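Local coordinates for lovastatin nonaketide synthase, polyketide synthase component (Aspergillus terreus, PDB 7CPX), which builds, together with LovC, the polyketide core of lovastatin, condensing malonyl units and reducing, dehydrating and methylating the growing chain to give carrier-bound dihydromonacolin L, at residues 973-978 against 1037-1042; 979-984 against 1132-1137; 990-995 against 1030-1035; 1152-1157 against 1166-1171. The protein carries 2 engineered substitutions. One frame throughout, in Å; residues are numbered along the deposited sequence.

Contact 1 of 4, residues 973-978 against 1037-1042; sequences FVRPRD and DSLVEL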
loop_
_atom_site.group_PDB
_atom_site.type_symbol
_atom_site.label_atom_id
_atom_site.label_comp_id
_atom_site.label_asym_id
_atom_site.label_seq_id
_atom_site.Cartn_x
_atom_site.Cartn_y
_atom_site.Cartn_z
ATOM N N PHE A 973 6.129 13.135 0.186
ATOM C CA PHE A 973 6.038 14.103 -0.904
ATOM C C PHE A 973 7.290 14.967 -0.817
ATOM O O PHE A 973 7.284 16.035 -0.200
ATOM C CB PHE A 973 4.762 14.924 -0.813
ATOM C CG PHE A 973 3.539 14.192 -1.281
ATOM C CD1 PHE A 973 3.024 13.138 -0.550
ATOM C CD2 PHE A 973 2.901 14.563 -2.451
ATOM C CE1 PHE A 973 1.898 12.466 -0.975
ATOM C CE2 PHE A 973 1.775 13.895 -2.883
ATOM C CZ PHE A 973 1.272 12.844 -2.144
ATOM N N VAL A 974 8.361 14.502 -1.447
ATOM C CA VAL A 974 9.664 15.138 -1.316
ATOM C C VAL A 974 9.704 16.385 -2.189
ATOM O O VAL A 974 9.429 16.324 -3.392
ATOM C CB VAL A 974 10.788 14.167 -1.700
ATOM C CG1 VAL A 974 12.121 14.885 -1.720
ATOM C CG2 VAL A 974 10.830 12.996 -0.736
ATOM N N ARG A 975 10.044 17.518 -1.581
ATOM C CA ARG A 975 10.432 18.706 -2.313
ATOM C C ARG A 975 11.827 19.130 -1.865
ATOM O O ARG A 975 12.141 19.041 -0.672
ATOM C CB ARG A 975 9.444 19.864 -2.100
ATOM C CG ARG A 975 9.190 20.226 -0.651
ATOM C CD ARG A 975 8.687 21.654 -0.525
ATOM N NE ARG A 975 7.378 21.852 -1.137
ATOM C CZ ARG A 975 6.224 21.807 -0.483
ATOM N NH1 ARG A 975 6.172 21.543 0.812
ATOM N NH2 ARG A 975 5.094 22.035 -1.146
ATOM N N PRO A 976 12.684 19.583 -2.782
ATOM C CA PRO A 976 14.091 19.801 -2.409
ATOM C C PRO A 976 14.290 20.738 -1.230
ATOM O O PRO A 976 15.206 20.510 -0.431
ATOM C CB PRO A 976 14.703 20.370 -3.694
ATOM C CG PRO A 976 13.868 19.811 -4.779
ATOM C CD PRO A 976 12.475 19.731 -4.233
ATOM N N ARG A 977 13.481 21.789 -1.087
ATOM C CA ARG A 977 13.712 22.711 0.021
ATOM C C ARG A 977 13.412 22.058 1.364
ATOM O O ARG A 977 14.024 22.420 2.375
ATOM C CB ARG A 977 12.885 23.986 -0.153
ATOM C CG ARG A 977 11.381 23.792 -0.178
ATOM C CD ARG A 977 10.674 25.111 0.089
ATOM N NE ARG A 977 9.265 25.083 -0.285
ATOM C CZ ARG A 977 8.284 24.657 0.500
ATOM N NH1 ARG A 977 8.523 24.183 1.712
ATOM N NH2 ARG A 977 7.032 24.704 0.056
ATOM N N ASP A 978 12.486 21.099 1.400
ATOM C CA ASP A 978 12.222 20.369 2.633
ATOM C C ASP A 978 13.325 19.373 2.961
ATOM O O ASP A 978 13.448 18.966 4.121
ATOM C CB ASP A 978 10.878 19.643 2.543
ATOM C CG ASP A 978 9.701 20.597 2.554
ATOM O OD1 ASP A 978 9.931 21.824 2.582
ATOM O OD2 ASP A 978 8.547 20.122 2.535
ATOM N N ASP A 1037 10.605 23.923 -4.560
ATOM C CA ASP A 1037 9.330 23.836 -3.863
ATOM C C ASP A 1037 8.377 22.833 -4.497
ATOM O O ASP A 1037 7.267 22.649 -3.989
ATOM C CB ASP A 1037 8.663 25.215 -3.813
ATOM C CG ASP A 1037 8.384 25.782 -5.190
ATOM O OD1 ASP A 1037 8.748 25.128 -6.190
ATOM O OD2 ASP A 1037 7.800 26.882 -5.274
ATOM N N SER A 1038 8.777 22.184 -5.588
ATOM C CA SER A 1038 7.909 21.217 -6.243
ATOM C C SER A 1038 7.845 19.932 -5.429
ATOM O O SER A 1038 8.873 19.412 -4.985
ATOM C CB SER A 1038 8.414 20.924 -7.655
ATOM O OG SER A 1038 9.703 20.340 -7.622
ATOM N N LEU A 1039 6.633 19.421 -5.233
ATOM C CA LEU A 1039 6.420 18.191 -4.483
ATOM C C LEU A 1039 6.349 17.017 -5.449
ATOM O O LEU A 1039 5.525 17.009 -6.369
ATOM C CB LEU A 1039 5.139 18.272 -3.656
ATOM C CG LEU A 1039 5.180 19.137 -2.397
ATOM C CD1 LEU A 1039 3.778 19.315 -1.842
ATOM C CD2 LEU A 1039 6.086 18.522 -1.344
ATOM N N VAL A 1040 7.213 16.032 -5.237
ATOM C CA VAL A 1040 7.207 14.786 -5.992
ATOM C C VAL A 1040 6.861 13.672 -5.019
ATOM O O VAL A 1040 7.559 13.475 -4.018
ATOM C CB VAL A 1040 8.558 14.527 -6.675
ATOM C CG1 VAL A 1040 8.541 13.196 -7.402
ATOM C CG2 VAL A 1040 8.888 15.655 -7.637
ATOM N N GLU A 1041 5.779 12.954 -5.300
ATOM C CA GLU A 1041 5.344 11.896 -4.404
ATOM C C GLU A 1041 6.231 10.672 -4.571
ATOM O O GLU A 1041 6.435 10.189 -5.687
ATOM C CB GLU A 1041 3.887 11.533 -4.675
ATOM C CG GLU A 1041 3.363 10.402 -3.806
ATOM C CD GLU A 1041 1.873 10.185 -3.968
ATOM O OE1 GLU A 1041 1.207 11.062 -4.553
ATOM O OE2 GLU A 1041 1.369 9.139 -3.510
ATOM N N LEU A 1042 6.758 10.176 -3.454
ATOM C CA LEU A 1042 7.528 8.942 -3.407
ATOM C C LEU A 1042 6.824 7.978 -2.467
ATOM O O LEU A 1042 6.630 8.285 -1.284
ATOM C CB LEU A 1042 8.962 9.198 -2.938
ATOM C CG LEU A 1042 9.829 10.078 -3.836
ATOM C CD1 LEU A 1042 11.223 10.197 -3.258
ATOM C CD2 LEU A 1042 9.892 9.522 -5.243
#

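Contact 2 of 4, residues 979-984 against 1132-1137; sequences IEWLDG and SKDFRR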
loop_
_atom_site.group_PDB
_atom_site.type_symbol
_atom_site.label_atom_id
_atom_site.label_comp_id
_atom_site.label_asym_id
_atom_site.label_seq_id
_atom_site.Cartn_x
_atom_site.Cartn_y
_atom_site.Cartn_z
ATOM N N ILE A 979 14.120 18.975 1.973
ATOM C CA ILE A 979 15.288 18.127 2.177
ATOM C C ILE A 979 16.495 18.977 1.804
ATOM O O ILE A 979 16.883 19.044 0.632
ATOM C CB ILE A 979 15.228 16.839 1.352
ATOM C CG1 ILE A 979 13.941 16.077 1.670
ATOM C CG2 ILE A 979 16.433 15.967 1.645
ATOM C CD1 ILE A 979 13.863 14.714 1.028
ATOM N N GLU A 980 17.103 19.613 2.807
ATOM C CA GLU A 980 18.109 20.640 2.550
ATOM C C GLU A 980 19.193 20.146 1.601
ATOM O O GLU A 980 19.595 20.863 0.677
ATOM C CB GLU A 980 18.726 21.097 3.871
ATOM C CG GLU A 980 19.376 19.976 4.673
ATOM C CD GLU A 980 19.817 20.427 6.052
ATOM O OE1 GLU A 980 19.591 21.606 6.394
ATOM O OE2 GLU A 980 20.390 19.601 6.794
ATOM N N TRP A 981 19.679 18.923 1.809
ATOM C CA TRP A 981 20.785 18.410 1.012
ATOM C C TRP A 981 20.370 18.018 -0.400
ATOM O O TRP A 981 21.228 17.952 -1.286
ATOM C CB TRP A 981 21.414 17.201 1.706
ATOM C CG TRP A 981 20.442 16.102 1.982
ATOM C CD1 TRP A 981 19.813 15.842 3.161
ATOM C CD2 TRP A 981 19.987 15.108 1.058
ATOM N NE1 TRP A 981 18.995 14.749 3.031
ATOM C CE2 TRP A 981 19.085 14.278 1.747
ATOM C CE3 TRP A 981 20.257 14.838 -0.285
ATOM C CZ2 TRP A 981 18.449 13.202 1.139
ATOM C CZ3 TRP A 981 19.624 13.770 -0.887
ATOM C CH2 TRP A 981 18.732 12.965 -0.176
ATOM N N LEU A 982 19.081 17.763 -0.633
ATOM C CA LEU A 982 18.645 17.262 -1.930
ATOM C C LEU A 982 18.920 18.248 -3.057
ATOM O O LEU A 982 18.945 17.843 -4.224
ATOM C CB LEU A 982 17.156 16.924 -1.885
ATOM C CG LEU A 982 16.552 16.349 -3.166
ATOM C CD1 LEU A 982 17.359 15.162 -3.660
ATOM C CD2 LEU A 982 15.113 15.942 -2.924
ATOM N N ASP A 983 19.128 19.526 -2.740
ATOM C CA ASP A 983 19.461 20.496 -3.776
ATOM C C ASP A 983 20.807 20.198 -4.422
ATOM O O ASP A 983 21.072 20.681 -5.528
ATOM C CB ASP A 983 19.474 21.910 -3.191
ATOM C CG ASP A 983 18.175 22.266 -2.498
ATOM O OD1 ASP A 983 17.110 21.794 -2.947
ATOM O OD2 ASP A 983 18.218 23.021 -1.505
ATOM N N GLY A 984 21.659 19.410 -3.761
ATOM C CA GLY A 984 22.992 19.158 -4.277
ATOM C C GLY A 984 23.040 18.213 -5.456
ATOM O O GLY A 984 24.007 18.253 -6.225
ATOM N N SER A 1132 26.592 19.290 -6.286
ATOM C CA SER A 1132 26.856 20.464 -5.472
ATOM C C SER A 1132 26.841 20.083 -3.998
ATOM O O SER A 1132 26.319 19.036 -3.609
ATOM C CB SER A 1132 25.832 21.571 -5.742
ATOM O OG SER A 1132 25.855 21.965 -7.103
ATOM N N LYS A 1133 27.415 20.972 -3.185
ATOM C CA LYS A 1133 27.472 20.839 -1.733
ATOM C C LYS A 1133 27.711 19.397 -1.288
ATOM O O LYS A 1133 28.803 18.859 -1.497
ATOM C CB LYS A 1133 26.198 21.415 -1.094
ATOM C CG LYS A 1133 24.879 21.067 -1.788
ATOM C CD LYS A 1133 23.722 21.886 -1.231
ATOM C CE LYS A 1133 23.430 21.567 0.228
ATOM N NZ LYS A 1133 22.444 22.517 0.811
ATOM N N ASP A 1134 26.712 18.764 -0.666
ATOM C CA ASP A 1134 26.939 17.463 -0.045
ATOM C C ASP A 1134 27.358 16.410 -1.061
ATOM O O ASP A 1134 28.026 15.435 -0.701
ATOM C CB ASP A 1134 25.680 17.010 0.693
ATOM C CG ASP A 1134 25.309 17.933 1.834
ATOM O OD1 ASP A 1134 26.032 18.926 2.057
ATOM O OD2 ASP A 1134 24.293 17.667 2.509
ATOM N N PHE A 1135 26.981 16.578 -2.323
ATOM C CA PHE A 1135 27.315 15.607 -3.354
ATOM C C PHE A 1135 28.677 15.862 -3.984
ATOM O O PHE A 1135 29.110 15.074 -4.831
ATOM C CB PHE A 1135 26.223 15.591 -4.426
ATOM C CG PHE A 1135 24.920 15.031 -3.938
ATOM C CD1 PHE A 1135 24.058 15.805 -3.183
ATOM C CD2 PHE A 1135 24.564 13.725 -4.217
ATOM C CE1 PHE A 1135 22.862 15.292 -2.724
ATOM C CE2 PHE A 1135 23.370 13.203 -3.762
ATOM C CZ PHE A 1135 22.518 13.987 -3.011
ATOM N N ARG A 1136 29.358 16.937 -3.591
ATOM C CA ARG A 1136 30.769 17.133 -3.892
ATOM C C ARG A 1136 31.657 16.702 -2.731
ATOM O O ARG A 1136 32.805 17.148 -2.634
ATOM C CB ARG A 1136 31.042 18.594 -4.245
ATOM C CG ARG A 1136 30.398 19.064 -5.536
ATOM C CD ARG A 1136 30.702 20.531 -5.784
ATOM N NE ARG A 1136 32.133 20.769 -5.944
ATOM C CZ ARG A 1136 32.742 20.987 -7.103
ATOM N NH1 ARG A 1136 32.073 21.037 -8.243
ATOM N NH2 ARG A 1136 34.060 21.168 -7.119
ATOM N N ARG A 1137 31.145 15.843 -1.854
ATOM C CA ARG A 1137 31.833 15.435 -0.637
ATOM C C ARG A 1137 32.949 14.427 -0.884
ATOM O O ARG A 1137 33.457 13.841 0.078
ATOM C CB ARG A 1137 30.822 14.853 0.353
ATOM C CG ARG A 1137 30.079 15.891 1.175
ATOM C CD ARG A 1137 30.927 16.400 2.323
ATOM N NE ARG A 1137 30.154 17.208 3.258
ATOM C CZ ARG A 1137 30.561 17.534 4.477
ATOM N NH1 ARG A 1137 31.728 17.128 4.948
ATOM N NH2 ARG A 1137 29.774 18.283 5.244
#

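Contact 3 of 4, residues 990-995 against 1030-1035; sequences QTVFPA and AVIFDD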
loop_
_atom_site.group_PDB
_atom_site.type_symbol
_atom_site.label_atom_id
_atom_site.label_comp_id
_atom_site.label_asym_id
_atom_site.label_seq_id
_atom_site.Cartn_x
_atom_site.Cartn_y
_atom_site.Cartn_z
ATOM N N GLN A 990 18.475 20.409 -13.647
ATOM C CA GLN A 990 17.327 20.004 -12.850
ATOM C C GLN A 990 17.780 19.233 -11.620
ATOM O O GLN A 990 18.681 18.392 -11.689
ATOM C CB GLN A 990 16.380 19.137 -13.679
ATOM C CG GLN A 990 15.933 19.759 -14.991
ATOM C CD GLN A 990 15.062 20.985 -14.799
ATOM O OE1 GLN A 990 14.800 21.407 -13.673
ATOM N NE2 GLN A 990 14.606 21.562 -15.904
ATOM N N THR A 991 17.149 19.522 -10.486
ATOM C CA THR A 991 17.385 18.741 -9.280
ATOM C C THR A 991 16.713 17.383 -9.431
ATOM O O THR A 991 15.504 17.305 -9.673
ATOM C CB THR A 991 16.854 19.475 -8.054
ATOM O OG1 THR A 991 17.495 20.750 -7.941
ATOM C CG2 THR A 991 17.120 18.667 -6.794
ATOM N N VAL A 992 17.495 16.318 -9.292
ATOM C CA VAL A 992 17.034 14.957 -9.528
ATOM C C VAL A 992 17.279 14.141 -8.270
ATOM O O VAL A 992 18.360 14.221 -7.674
ATOM C CB VAL A 992 17.745 14.321 -10.735
ATOM C CG1 VAL A 992 17.245 12.906 -10.956
ATOM C CG2 VAL A 992 17.536 15.169 -11.975
ATOM N N PHE A 993 16.284 13.364 -7.871
ATOM C CA PHE A 993 16.435 12.513 -6.705
ATOM C C PHE A 993 17.502 11.464 -6.991
ATOM O O PHE A 993 17.381 10.723 -7.978
ATOM C CB PHE A 993 15.114 11.842 -6.346
ATOM C CG PHE A 993 15.099 11.242 -4.970
ATOM C CD1 PHE A 993 14.885 12.035 -3.858
ATOM C CD2 PHE A 993 15.298 9.886 -4.788
ATOM C CE1 PHE A 993 14.872 11.488 -2.591
ATOM C CE2 PHE A 993 15.285 9.333 -3.526
ATOM C CZ PHE A 993 15.072 10.135 -2.423
ATOM N N PRO A 994 18.551 11.362 -6.176
ATOM C CA PRO A 994 19.635 10.430 -6.494
ATOM C C PRO A 994 19.166 8.985 -6.474
ATOM O O PRO A 994 18.267 8.607 -5.720
ATOM C CB PRO A 994 20.667 10.696 -5.391
ATOM C CG PRO A 994 19.882 11.270 -4.270
ATOM C CD PRO A 994 18.787 12.064 -4.904
ATOM N N ALA A 995 19.795 8.170 -7.322
ATOM C CA ALA A 995 19.616 6.727 -7.216
ATOM C C ALA A 995 20.093 6.238 -5.859
ATOM O O ALA A 995 19.485 5.344 -5.256
ATOM C CB ALA A 995 20.369 6.022 -8.340
ATOM N N ALA A 1030 14.045 8.437 -13.250
ATOM C CA ALA A 1030 14.633 9.445 -12.381
ATOM C C ALA A 1030 13.594 10.503 -12.035
ATOM O O ALA A 1030 12.868 10.988 -12.906
ATOM C CB ALA A 1030 15.840 10.087 -13.060
ATOM N N VAL A 1031 13.528 10.859 -10.756
ATOM C CA VAL A 1031 12.584 11.866 -10.285
ATOM C C VAL A 1031 13.184 13.240 -10.557
ATOM O O VAL A 1031 14.173 13.632 -9.934
ATOM C CB VAL A 1031 12.264 11.683 -8.798
ATOM C CG1 VAL A 1031 11.775 12.984 -8.197
ATOM C CG2 VAL A 1031 11.218 10.606 -8.619
ATOM N N ILE A 1032 12.581 13.975 -11.484
ATOM C CA ILE A 1032 13.034 15.315 -11.831
ATOM C C ILE A 1032 12.210 16.322 -11.042
ATOM O O ILE A 1032 10.976 16.323 -11.116
ATOM C CB ILE A 1032 12.905 15.568 -13.341
ATOM C CG1 ILE A 1032 13.515 14.411 -14.141
ATOM C CG2 ILE A 1032 13.573 16.882 -13.714
ATOM C CD1 ILE A 1032 14.970 14.144 -13.836
ATOM N N PHE A 1033 12.891 17.180 -10.288
ATOM C CA PHE A 1033 12.244 18.233 -9.516
ATOM C C PHE A 1033 12.264 19.512 -10.343
ATOM O O PHE A 1033 13.334 20.050 -10.643
ATOM C CB PHE A 1033 12.943 18.437 -8.176
ATOM C CG PHE A 1033 12.880 17.242 -7.272
ATOM C CD1 PHE A 1033 11.756 16.994 -6.509
ATOM C CD2 PHE A 1033 13.947 16.369 -7.183
ATOM C CE1 PHE A 1033 11.694 15.898 -5.677
ATOM C CE2 PHE A 1033 13.894 15.270 -6.353
ATOM C CZ PHE A 1033 12.764 15.032 -5.597
ATOM N N ASP A 1034 11.077 20.000 -10.708
ATOM C CA ASP A 1034 10.996 21.228 -11.490
ATOM C C ASP A 1034 11.570 22.407 -10.716
ATOM O O ASP A 1034 12.269 23.254 -11.284
ATOM C CB ASP A 1034 9.545 21.498 -11.886
ATOM C CG ASP A 1034 9.406 22.685 -12.818
ATOM O OD1 ASP A 1034 10.442 23.229 -13.253
ATOM O OD2 ASP A 1034 8.257 23.075 -13.118
ATOM N N ASP A 1035 11.286 22.478 -9.419
ATOM C CA ASP A 1035 11.769 23.567 -8.584
ATOM C C ASP A 1035 11.924 23.049 -7.163
ATOM O O ASP A 1035 11.372 22.007 -6.800
ATOM C CB ASP A 1035 10.820 24.770 -8.627
ATOM C CG ASP A 1035 11.387 25.987 -7.924
ATOM O OD1 ASP A 1035 12.539 25.917 -7.445
ATOM O OD2 ASP A 1035 10.682 27.016 -7.850
#

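Contact 4 of 4, residues 1152-1157 against 1166-1171; sequences LDFIPL and LLLHPA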
loop_
_atom_site.group_PDB
_atom_site.type_symbol
_atom_site.label_atom_id
_atom_site.label_comp_id
_atom_site.label_asym_id
_atom_site.label_seq_id
_atom_site.Cartn_x
_atom_site.Cartn_y
_atom_site.Cartn_z
ATOM N N LEU A 1152 36.067 9.397 0.684
ATOM C CA LEU A 1152 34.884 10.230 0.548
ATOM C C LEU A 1152 34.287 10.462 1.926
ATOM O O LEU A 1152 34.360 9.590 2.797
ATOM C CB LEU A 1152 33.849 9.581 -0.380
ATOM C CG LEU A 1152 33.301 8.214 0.036
ATOM C CD1 LEU A 1152 32.075 8.352 0.922
ATOM C CD2 LEU A 1152 32.971 7.384 -1.189
ATOM N N ASP A 1153 33.704 11.640 2.123
ATOM C CA ASP A 1153 33.159 12.002 3.425
ATOM C C ASP A 1153 31.882 11.212 3.679
ATOM O O ASP A 1153 30.886 11.378 2.968
ATOM C CB ASP A 1153 32.893 13.502 3.487
ATOM C CG ASP A 1153 34.157 14.325 3.351
ATOM O OD1 ASP A 1153 35.253 13.729 3.314
ATOM O OD2 ASP A 1153 34.055 15.567 3.284
ATOM N N PHE A 1154 31.911 10.349 4.694
ATOM C CA PHE A 1154 30.723 9.617 5.125
ATOM C C PHE A 1154 29.841 10.535 5.972
ATOM O O PHE A 1154 29.585 10.302 7.153
ATOM C CB PHE A 1154 31.124 8.364 5.891
ATOM C CG PHE A 1154 30.035 7.336 5.988
ATOM C CD1 PHE A 1154 29.869 6.392 4.991
ATOM C CD2 PHE A 1154 29.184 7.309 7.077
ATOM C CE1 PHE A 1154 28.874 5.443 5.076
ATOM C CE2 PHE A 1154 28.183 6.362 7.168
ATOM C CZ PHE A 1154 28.028 5.426 6.166
ATOM N N ILE A 1155 29.385 11.606 5.333
ATOM C CA ILE A 1155 28.644 12.644 6.055
ATOM C C ILE A 1155 27.412 12.020 6.700
ATOM O O ILE A 1155 26.654 11.300 6.021
ATOM C CB ILE A 1155 28.255 13.789 5.104
ATOM C CG1 ILE A 1155 27.397 14.826 5.836
ATOM C CG2 ILE A 1155 27.533 13.246 3.875
ATOM C CD1 ILE A 1155 27.155 16.091 5.040
ATOM N N PRO A 1156 27.169 12.232 7.991
ATOM C CA PRO A 1156 25.997 11.630 8.626
ATOM C C PRO A 1156 24.713 12.361 8.272
ATOM O O PRO A 1156 24.698 13.572 8.039
ATOM C CB PRO A 1156 26.308 11.756 10.121
ATOM C CG PRO A 1156 27.146 12.975 10.210
ATOM C CD PRO A 1156 27.972 13.009 8.952
ATOM N N LEU A 1157 23.626 11.597 8.236
ATOM C CA LEU A 1157 22.291 12.138 8.035
ATOM C C LEU A 1157 21.377 11.567 9.105
ATOM O O LEU A 1157 21.328 10.348 9.296
ATOM C CB LEU A 1157 21.757 11.803 6.641
ATOM C CG LEU A 1157 20.347 12.311 6.331
ATOM C CD1 LEU A 1157 20.275 13.824 6.456
ATOM C CD2 LEU A 1157 19.911 11.870 4.948
ATOM N N LEU A 1166 20.666 8.045 10.118
ATOM C CA LEU A 1166 20.328 7.114 9.056
ATOM C C LEU A 1166 21.547 6.277 8.683
ATOM O O LEU A 1166 22.687 6.612 9.007
ATOM C CB LEU A 1166 19.811 7.858 7.823
ATOM C CG LEU A 1166 18.342 8.281 7.854
ATOM C CD1 LEU A 1166 18.082 9.276 8.970
ATOM C CD2 LEU A 1166 17.932 8.861 6.510
ATOM N N LEU A 1167 21.285 5.169 7.988
ATOM C CA LEU A 1167 22.373 4.306 7.543
ATOM C C LEU A 1167 23.344 5.071 6.658
ATOM O O LEU A 1167 24.561 5.041 6.875
ATOM C CB LEU A 1167 21.811 3.104 6.789
ATOM C CG LEU A 1167 20.993 2.121 7.618
ATOM C CD1 LEU A 1167 20.377 1.063 6.724
ATOM C CD2 LEU A 1167 21.867 1.486 8.684
ATOM N N LEU A 1168 22.821 5.766 5.655
ATOM C CA LEU A 1168 23.638 6.476 4.688
ATOM C C LEU A 1168 23.029 7.835 4.402
ATOM O O LEU A 1168 21.810 7.965 4.275
ATOM C CB LEU A 1168 23.758 5.694 3.375
ATOM C CG LEU A 1168 24.717 4.508 3.348
ATOM C CD1 LEU A 1168 24.457 3.662 2.115
ATOM C CD2 LEU A 1168 26.152 4.990 3.362
ATOM N N HIS A 1169 23.885 8.838 4.301
ATOM C CA HIS A 1169 23.487 10.087 3.682
ATOM C C HIS A 1169 23.527 9.884 2.173
ATOM O O HIS A 1169 24.604 9.619 1.626
ATOM C CB HIS A 1169 24.422 11.210 4.106
ATOM C CG HIS A 1169 23.982 12.576 3.675
ATOM N ND1 HIS A 1169 23.097 12.789 2.640
ATOM C CD2 HIS A 1169 24.312 13.804 4.143
ATOM C CE1 HIS A 1169 22.903 14.086 2.488
ATOM N NE2 HIS A 1169 23.628 14.725 3.389
ATOM N N PRO A 1170 22.395 9.981 1.467
ATOM C CA PRO A 1170 22.404 9.698 0.025
ATOM C C PRO A 1170 23.503 10.434 -0.720
ATOM O O PRO A 1170 23.926 10.004 -1.796
ATOM C CB PRO A 1170 21.012 10.152 -0.421
ATOM C CG PRO A 1170 20.163 9.918 0.772
ATOM C CD PRO A 1170 21.030 10.239 1.959
ATOM N N ALA A 1171 23.975 11.546 -0.155
ATOM C CA ALA A 1171 25.113 12.240 -0.744
ATOM C C ALA A 1171 26.357 11.362 -0.733
ATOM O O ALA A 1171 27.079 11.285 -1.733
ATOM C CB ALA A 1171 25.376 13.545 0.005
#

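Contact 1 of 4, residues 973-978 against 1037-1042
V974 and V1040 form the tight end of this contact, a hydrogen-bonded antiparallel pair. V974 N gives a bond to V1040 O, and V1040 N returns a straighter one to V974 O, both 2.9 Å. One residue earlier on the first strand, F973 makes a non-hydrogen-bonded pair with E1041: their side chains run side by side, and E1041 CB sits over the ring face, 3.9 Å from the F973 centroid. V974 CG2 also packs on L1042 CD1 at 3.8 Å.

Beyond the V974-V1040 pair the regular pairing ends, and from R975 on charged groups take over on the more solvent-accessible side. R975 bends at chi3 (65°), laying its guanidinium across L1039, whose CD2 covers one face while R977 NH2 covers the opposite one. R975 NE donates to D1037 O at 3.0 Å, nearly straight and in the guanidinium plane. D978 makes a salt bridge to each arginine, OD2 lying 3.3 Å from R975 NH1 and OD1 2.9 Å from R977 NH1.

This joins strands 967-974 and 1040-1052, neighbours in the predicted N-terminal hotdog fold. On the F973 and E1041 side, E1041 OE2 reaches a salt bridge to R941 of the second subunit; F1033 of strand 1032-1033 packs on V974 and V1040.

Contact 2 of 4, residues 979-984 against 1132-1137
W981 and F1135 supply the aromatic part of the contact. They meet rim to rim, neither over the other's face, with W981 CZ3 3.6 Å from F1135 CZ and the planes turned 41° apart. A chi1 of 57° places the indole so that its CE3-CZ3 side meets F1135. The edge of the F1135 ring also faces a backbone group, W981 O lying close to its plane 3.4 Å from CE1, and F1135 meets the ring of H985, the predicted proton acceptor, edge to face.

Packing against the main chain comes next. G984 has no side chain, and the other segment closes right onto it: F1135 CD1 lies 3.5 Å from G984 C, while K1133 CG comes within 3.7 Å of G984 CA.

The polar links are slight. S1132 N makes a bent, weak hydrogen bond of 2.8 Å to G984 O. K1133, kinked at chi3, swings its NZ to E980 O for another weak bond at 3.3 Å. D1134 OD2 lies against W981 CB and is hydrogen-bonded to H1169 NE2.

The loop after strand 967-974 belongs to the predicted N-terminal hotdog fold and the loop before strand 1140-1144 to the C-terminal one, so the contact ties the two halves of the dehydratase domain together. Helix 1170-1184 packs on W981, D1134 and F1135.

Contact 3 of 4, residues 990-995 against 1030-1035
V992 and I1032 lie side by side on one face of a short antiparallel pairing. The isoleucine's chi1 (-49°) and chi2 (-58°) fold its long branch back toward the partner strand and bring CD1 onto V992 CG2. Its other branch, CG2, meets Q990 CB at 3.6 Å, the two side chains crossing at about a right angle. With CG1 anti to its own backbone N, V992 directs that methyl onto A1030 CB at 3.8 Å.

On the other face T991 and F1033 lie together, and F993 follows just beyond the strand. F1033 turns its edge to the backbone of residues 991-993, and its CE2 rests 3.6 Å from F993 CB. V1031 CG1 covers one face of the F1033 ring, while V1031 CB sits 3.8 Å from F993 CB. The F993 ring itself leads away from the other segment, with P994 CD over one of its faces.

Two backbone bonds cross the contact. F1033 N approaches T991 O at 2.7 Å, nearly head-on to the carbonyl, and F993 N reaches V1031 O at 3.0 Å within the carbonyl plane.

V992 lies between these two bonded positions, and its own carbonyl turns elsewhere, accepting a hydrogen bond from ND1 of H985. This is consistent with a second-shell role: the pairing packs V992 in place, and V992 O may help orient the ring of H985, the predicted proton acceptor of the dehydratase.

Contact 4 of 4, residues 1152-1157 against 1166-1171
The N-terminus of helix 1170-1184, with H1169 in the N-cap position, is met here by the loop that leaves strand 1147-1152; I1155 and L1157 do most of the touching. H1169 takes chi1 -172°, CG anti to its backbone N, which carries the imidazole up against I1155. I1155 CG2 comes obliquely onto the ring near CD2, and I1155 O lies at the ring's edge, in its plane. L1157 adds its CB, 3.7 Å from H1169 CB, and extends CD2 over a ring face. L1157 CD2 also reaches P1170 CD at 3.6 Å and L1166 CD2 at 3.9 Å.

All this belongs to the predicted C-terminal hotdog fold, and the helix that starts here carries D1174, the predicted proton donor of the dehydratase, about one turn in. H1169 O bonds the hydroxyl of S1172, while H1169 NE2 is hydrogen-bonded to D1134 OD2.

Back in the loop, F1154 is the centre of an inverse gamma turn, and its ring crosses L1168 at about a right angle, CE1 and CZ against CD2. L1166 N donates a hydrogen bond to L1157 O, though its modelled length of 2.5 Å is doubtful. Helix 995-1012 packs behind L1166, L1167 and L1168, and helix 1208-1217 covers F1154.

Contacts 1 and 3 share one apolar core, their centres 9 Å apart: F1033 CD1 lies 3.4 Å from V1040 CG2. L982 carries that core into contact 2, its CD2 3.7 Å from F1033 CZ. Contact 2 then joins contact 4 through polar groups, D1134 OD2 3.1 Å from H1169 NE2 and R1137 NH1 3.3 Å from D1153 OD2. Contacts 1 and 4 do not touch, their centres about 20 Å apart. The predicted catalytic pair lies nearest contacts 2 and 3: between side chains, F1135 is about 4 Å from both H985 and D1174, V992 about 4 Å from H985, A1171 of contact 4 about 6 Å from D1174, and P976 of contact 1 about 9 Å from H985.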